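PDB 6K5J: GH3 beta-N-acetylglucosaminidase, which catalyses the hydrolytic removal of terminal N-acetylglucosamine residues in beta linkage, as a member of glycoside hydrolase family 3. Local coordinates for residues P389-W394 with Q442-Q447; E411-W416 with Q450-S455. All blocks are in the same frame, centred on the assembly; numbering follows the deposited sequence.

Contact 1. Residues P389-W394 with Q442-Q447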
loop_
_atom_site.group_PDB
_atom_site.type_symbol
_atom_site.label_atom_id
_atom_site.label_comp_id
_atom_site.label_asym_id
_atom_site.label_seq_id
_atom_site.Cartn_x
_atom_site.Cartn_y
_atom_site.Cartn_z
ATOM N N PRO A 389 5.572 -3.277 37.037
ATOM C CA PRO A 389 6.131 -2.632 35.844
ATOM C C PRO A 389 5.923 -3.496 34.611
ATOM O O PRO A 389 5.718 -4.709 34.690
ATOM C CB PRO A 389 7.628 -2.495 36.165
ATOM C CG PRO A 389 7.756 -2.816 37.633
ATOM C CD PRO A 389 6.627 -3.726 37.960
ATOM N N VAL A 390 5.995 -2.848 33.455
ATOM C CA VAL A 390 5.834 -3.512 32.168
ATOM C C VAL A 390 7.013 -3.123 31.290
ATOM O O VAL A 390 7.289 -1.932 31.102
ATOM C CB VAL A 390 4.509 -3.119 31.488
ATOM C CG1 VAL A 390 4.286 -3.946 30.210
ATOM C CG2 VAL A 390 3.336 -3.284 32.452
ATOM N N LEU A 391 7.709 -4.116 30.762
ATOM C CA LEU A 391 8.741 -3.881 29.767
ATOM C C LEU A 391 8.119 -4.052 28.385
ATOM O O LEU A 391 7.646 -5.139 28.046
ATOM C CB LEU A 391 9.907 -4.847 29.954
ATOM C CG LEU A 391 10.975 -4.743 28.858
ATOM C CD1 LEU A 391 11.679 -3.368 28.892
ATOM C CD2 LEU A 391 11.972 -5.875 28.969
ATOM N N VAL A 392 8.105 -2.986 27.597
ATOM C CA VAL A 392 7.637 -3.045 26.217
ATOM C C VAL A 392 8.848 -2.973 25.297
ATOM O O VAL A 392 9.653 -2.036 25.389
ATOM C CB VAL A 392 6.641 -1.917 25.900
ATOM C CG1 VAL A 392 6.229 -1.977 24.410
ATOM C CG2 VAL A 392 5.415 -2.012 26.817
ATOM N N VAL A 393 8.977 -3.957 24.416
ATOM C CA VAL A 393 10.032 -3.986 23.410
ATOM C C VAL A 393 9.438 -3.491 22.097
ATOM O O VAL A 393 8.526 -4.116 21.543
ATOM C CB VAL A 393 10.630 -5.394 23.267
ATOM C CG1 VAL A 393 11.841 -5.368 22.342
ATOM C CG2 VAL A 393 11.028 -5.933 24.638
ATOM N N TRP A 394 9.929 -2.357 21.610
ATOM C CA TRP A 394 9.297 -1.660 20.496
ATOM C C TRP A 394 10.230 -1.669 19.296
ATOM O O TRP A 394 11.354 -1.153 19.394
ATOM C CB TRP A 394 8.930 -0.227 20.880
ATOM C CG TRP A 394 8.285 0.530 19.751
ATOM C CD1 TRP A 394 8.876 1.463 18.942
ATOM C CD2 TRP A 394 6.931 0.406 19.295
ATOM N NE1 TRP A 394 7.974 1.920 18.006
ATOM C CE2 TRP A 394 6.774 1.287 18.200
ATOM C CE3 TRP A 394 5.839 -0.375 19.699
ATOM C CZ2 TRP A 394 5.564 1.425 17.515
ATOM C CZ3 TRP A 394 4.635 -0.241 19.010
ATOM C CH2 TRP A 394 4.513 0.650 17.928
ATOM N N GLN A 442 17.424 -8.832 27.228
ATOM C CA GLN A 442 17.503 -10.001 28.098
ATOM C C GLN A 442 17.818 -9.595 29.531
ATOM O O GLN A 442 17.284 -10.176 30.482
ATOM C CB GLN A 442 18.547 -10.986 27.570
ATOM C CG GLN A 442 18.245 -11.493 26.165
ATOM C CD GLN A 442 18.364 -12.993 26.034
ATOM O OE1 GLN A 442 17.995 -13.737 26.941
ATOM N NE2 GLN A 442 18.877 -13.451 24.892
ATOM N N GLU A 443 18.655 -8.574 29.703
ATOM C CA GLU A 443 18.995 -8.107 31.041
ATOM C C GLU A 443 17.797 -7.460 31.724
ATOM O O GLU A 443 17.487 -7.769 32.880
ATOM C CB GLU A 443 20.163 -7.125 30.969
ATOM C CG GLU A 443 20.762 -6.772 32.326
ATOM C CD GLU A 443 21.267 -5.344 32.392
ATOM O OE1 GLU A 443 20.477 -4.442 32.748
ATOM O OE2 GLU A 443 22.457 -5.123 32.089
ATOM N N LEU A 444 17.111 -6.550 31.029
ATOM C CA LEU A 444 15.966 -5.880 31.638
ATOM C C LEU A 444 14.846 -6.864 31.958
ATOM O O LEU A 444 14.079 -6.645 32.903
ATOM C CB LEU A 444 15.460 -4.769 30.720
ATOM C CG LEU A 444 16.302 -3.495 30.700
ATOM C CD1 LEU A 444 15.968 -2.642 29.479
ATOM C CD2 LEU A 444 16.100 -2.707 31.986
ATOM N N SER A 445 14.735 -7.951 31.193
ATOM C CA SER A 445 13.721 -8.959 31.477
ATOM C C SER A 445 14.011 -9.707 32.771
ATOM O O SER A 445 13.094 -10.302 33.348
ATOM C CB SER A 445 13.603 -9.950 30.319
ATOM O OG SER A 445 14.748 -10.781 30.221
ATOM N N GLY A 446 15.264 -9.698 33.233
ATOM C CA GLY A 446 15.557 -10.224 34.555
ATOM C C GLY A 446 15.112 -9.308 35.674
ATOM O O GLY A 446 14.944 -9.761 36.810
ATOM N N GLN A 447 14.905 -8.030 35.375
ATOM C CA GLN A 447 14.457 -7.074 36.375
ATOM C C GLN A 447 12.980 -6.732 36.263
ATOM O O GLN A 447 12.393 -6.276 37.250
ATOM C CB GLN A 447 15.285 -5.788 36.281
ATOM C CG GLN A 447 16.782 -6.045 36.115
ATOM C CD GLN A 447 17.548 -4.802 35.698
ATOM O OE1 GLN A 447 17.070 -3.677 35.860
ATOM N NE2 GLN A 447 18.747 -5.000 35.156
#
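Ser445, whose backbone N meets the Leu391 side chain, has its hydroxyl held by two groups. Ser445 OG gives a hydrogen bond of 2.6 Å to Gln442 O, three residues back in the same helix. Its first torsion (chi1 70°) turns OG back along the helix to that carbonyl. The hydroxyl approaches from above the carbonyl plane, with a C=O...donor angle of 117°. Lys474 NZ binds Ser445 OG as well, and reaches Gln442 O weakly.

The contact with the strand is apolar. One methyl does the touching. Leu391 CD2 lies 4.1 Å from Leu444 CB and also 4.1 Å from Ser445 N. It therefore rests on the helix backbone where Leu444 joins Ser445. Leu391 CG stands anti to its own N (chi1 175°), which carries the methyl out from the strand to the helix. The two leucine side chains cross at about a right angle, and Leu444 is met at its CB. Leu444 itself extends to Gln427 of strand 424-430, while Leu391 also touches Ile448.

Helix 435-447 belongs to the beta-alpha-beta crossover from strand 424-430 to strand 450-455. Strand 390-396 lies between those two strands, and the crossover helix passes over it here. The touching surfaces are small, 107 Å² in all, and the closest approaches are relaxed. The chemistry thus divides in two: the Leu391 methyl meets the helix by van der Waals contact, while the polar bonds of Ser445 OG run to Gln442 O and Lys474 NZ, within the helix and beside it, and not to the strand.

Contact 2. Residues E411-W416 with Q450-S455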
loop_
_atom_site.group_PDB
_atom_site.type_symbol
_atom_site.label_atom_id
_atom_site.label_comp_id
_atom_site.label_asym_id
_atom_site.label_seq_id
_atom_site.Cartn_x
_atom_site.Cartn_y
_atom_site.Cartn_z
ATOM N N GLU A 411 2.960 7.420 18.798
ATOM C CA GLU A 411 1.929 6.775 19.617
ATOM C C GLU A 411 2.160 5.261 19.620
ATOM O O GLU A 411 1.432 4.474 19.008
ATOM C CB GLU A 411 0.538 7.140 19.110
ATOM C CG GLU A 411 0.183 8.625 19.237
ATOM C CD GLU A 411 0.557 9.448 18.012
ATOM O OE1 GLU A 411 1.233 8.931 17.094
ATOM O OE2 GLU A 411 0.150 10.624 17.963
ATOM N N THR A 412 3.225 4.873 20.317
ATOM C CA THR A 412 3.625 3.483 20.465
ATOM C C THR A 412 2.695 2.756 21.432
ATOM O O THR A 412 1.863 3.360 22.111
ATOM C CB THR A 412 5.056 3.398 21.001
ATOM O OG1 THR A 412 5.091 3.964 22.323
ATOM C CG2 THR A 412 6.029 4.159 20.086
ATOM N N LEU A 413 2.865 1.431 21.516
ATOM C CA LEU A 413 2.150 0.688 22.546
ATOM C C LEU A 413 2.489 1.227 23.931
ATOM O O LEU A 413 1.603 1.386 24.783
ATOM C CB LEU A 413 2.481 -0.801 22.448
ATOM C CG LEU A 413 1.907 -1.612 23.609
ATOM C CD1 LEU A 413 0.390 -1.528 23.586
ATOM C CD2 LEU A 413 2.367 -3.057 23.515
ATOM N N GLY A 414 3.769 1.533 24.164
ATOM C CA GLY A 414 4.164 2.091 25.449
ATOM C C GLY A 414 3.494 3.420 25.722
ATOM O O GLY A 414 3.080 3.695 26.850
ATOM N N TYR A 415 3.375 4.259 24.688
ATOM C CA TYR A 415 2.648 5.521 24.799
ATOM C C TYR A 415 1.236 5.304 25.335
ATOM O O TYR A 415 0.799 5.982 26.273
ATOM C CB TYR A 415 2.615 6.206 23.431
ATOM C CG TYR A 415 1.708 7.426 23.341
ATOM C CD1 TYR A 415 2.192 8.703 23.637
ATOM C CD2 TYR A 415 0.376 7.298 22.954
ATOM C CE1 TYR A 415 1.364 9.818 23.554
ATOM C CE2 TYR A 415 -0.455 8.399 22.858
ATOM C CZ TYR A 415 0.047 9.658 23.160
ATOM O OH TYR A 415 -0.777 10.752 23.071
ATOM N N TRP A 416 0.500 4.353 24.755
ATOM C CA TRP A 416 -0.881 4.160 25.193
ATOM C C TRP A 416 -0.950 3.504 26.566
ATOM O O TRP A 416 -1.837 3.822 27.368
ATOM C CB TRP A 416 -1.652 3.342 24.160
ATOM C CG TRP A 416 -1.854 4.096 22.888
ATOM C CD1 TRP A 416 -1.235 3.871 21.700
ATOM C CD2 TRP A 416 -2.726 5.210 22.684
ATOM N NE1 TRP A 416 -1.673 4.773 20.756
ATOM C CE2 TRP A 416 -2.592 5.605 21.338
ATOM C CE3 TRP A 416 -3.616 5.907 23.508
ATOM C CZ2 TRP A 416 -3.323 6.662 20.792
ATOM C CZ3 TRP A 416 -4.331 6.959 22.973
ATOM C CH2 TRP A 416 -4.179 7.328 21.624
ATOM N N GLN A 450 7.026 -8.773 33.665
ATOM C CA GLN A 450 5.985 -8.525 32.668
ATOM C C GLN A 450 6.615 -7.924 31.419
ATOM O O GLN A 450 6.983 -6.742 31.412
ATOM C CB GLN A 450 4.924 -7.570 33.203
ATOM C CG GLN A 450 3.930 -8.167 34.153
ATOM C CD GLN A 450 2.750 -7.249 34.365
ATOM O OE1 GLN A 450 1.596 -7.658 34.230
ATOM N NE2 GLN A 450 3.033 -5.990 34.695
ATOM N N VAL A 451 6.685 -8.708 30.343
ATOM C CA VAL A 451 7.304 -8.289 29.090
ATOM C C VAL A 451 6.286 -8.412 27.962
ATOM O O VAL A 451 5.664 -9.466 27.794
ATOM C CB VAL A 451 8.560 -9.118 28.768
ATOM C CG1 VAL A 451 9.184 -8.627 27.461
ATOM C CG2 VAL A 451 9.578 -9.025 29.918
ATOM N N VAL A 452 6.111 -7.333 27.203
ATOM C CA VAL A 452 5.364 -7.354 25.948
ATOM C C VAL A 452 6.341 -7.034 24.830
ATOM O O VAL A 452 6.859 -5.911 24.756
ATOM C CB VAL A 452 4.203 -6.346 25.924
ATOM C CG1 VAL A 452 3.427 -6.488 24.598
ATOM C CG2 VAL A 452 3.278 -6.513 27.123
ATOM N N VAL A 453 6.570 -7.989 23.940
ATOM C CA VAL A 453 7.330 -7.713 22.729
ATOM C C VAL A 453 6.348 -7.415 21.612
ATOM O O VAL A 453 5.476 -8.240 21.304
ATOM C CB VAL A 453 8.246 -8.879 22.337
ATOM C CG1 VAL A 453 8.972 -8.533 21.028
ATOM C CG2 VAL A 453 9.231 -9.164 23.442
ATOM N N VAL A 454 6.480 -6.238 21.017
ATOM C CA VAL A 454 5.822 -5.944 19.753
ATOM C C VAL A 454 6.742 -6.473 18.657
ATOM O O VAL A 454 7.868 -5.993 18.495
ATOM C CB VAL A 454 5.544 -4.446 19.599
ATOM C CG1 VAL A 454 4.912 -4.170 18.250
ATOM C CG2 VAL A 454 4.615 -3.961 20.706
ATOM N N SER A 455 6.294 -7.502 17.937
ATOM C CA SER A 455 7.101 -8.031 16.849
ATOM C C SER A 455 6.764 -7.312 15.543
ATOM O O SER A 455 5.701 -6.709 15.384
ATOM C CB SER A 455 6.916 -9.549 16.702
ATOM O OG SER A 455 5.635 -9.902 16.200
#
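A capped helix start packs on a strand from the parallel part of the sheet in this alpha/beta sandwich. Leu413, the first residue of helix 413-419, reaches strand 450-455 with one methyl. Leu413 CD2 lies 3.7 Å from Val454 CG2 and 3.8 Å from Val452 CG1. The two valines are two residues apart, so both face the helix, and the methyl touches both. They offer different branches. Val452 presents the methyl anti to its backbone N (chi1 -177°), whereas Val454 presents the one anti to its carbonyl carbon. The leucine crosses Val452 at about a right angle and Val454 at a slant. Leu413 CB adds a looser approach of 4.2 Å to Val454 CG2. All three residues are buried.

Thr412 is the N-cap of the helix. Thr412 OG1 accepts a hydrogen bond of 2.9 Å from Tyr415 N, with an N-H...O angle of 160°. The Trp416 N to Thr412 O bond, 3.1 Å, begins the regular helical pattern. Glu426 comes in from strand 424-430 with both carboxylate oxygens: OE1 binds Thr412 OG1 and OE2 binds Gly414 N. Its negative charge would probably suit the positive end of the helix dipole.

Helix 413-419 links strand 390-396 to strand 424-430, yet Leu413 reaches past strand 390-396 to the strand beyond it. Trp394 of that intervening strand packs against both Thr412 and Val454. Val453 points to the other face of the sheet, where it meets helix 462-472.

Overall arrangement
Contacts 1 and 2 use the same mixed sheet from its two faces, and their centres lie about 11 Å apart. Strands 390-396 and 450-455 are parallel neighbours. Leu391 N to Gln450 O and Leu391 O to Val452 N, each 2.8 Å, are probable hydrogen bonds that tie them together. Helix 435-447 lies on one face and helix 413-419 on the other. Trp394 also joins the two contacts, with its CZ3 3.5 Å from Leu413 N. Their centres are about 33 and 24 Å from the centre of the chain. Both are structural packing in the C-terminal alpha/beta domain of this family, away from the N-terminal barrel, where the neighbours of the N-acetylglucosamine in the entry lie.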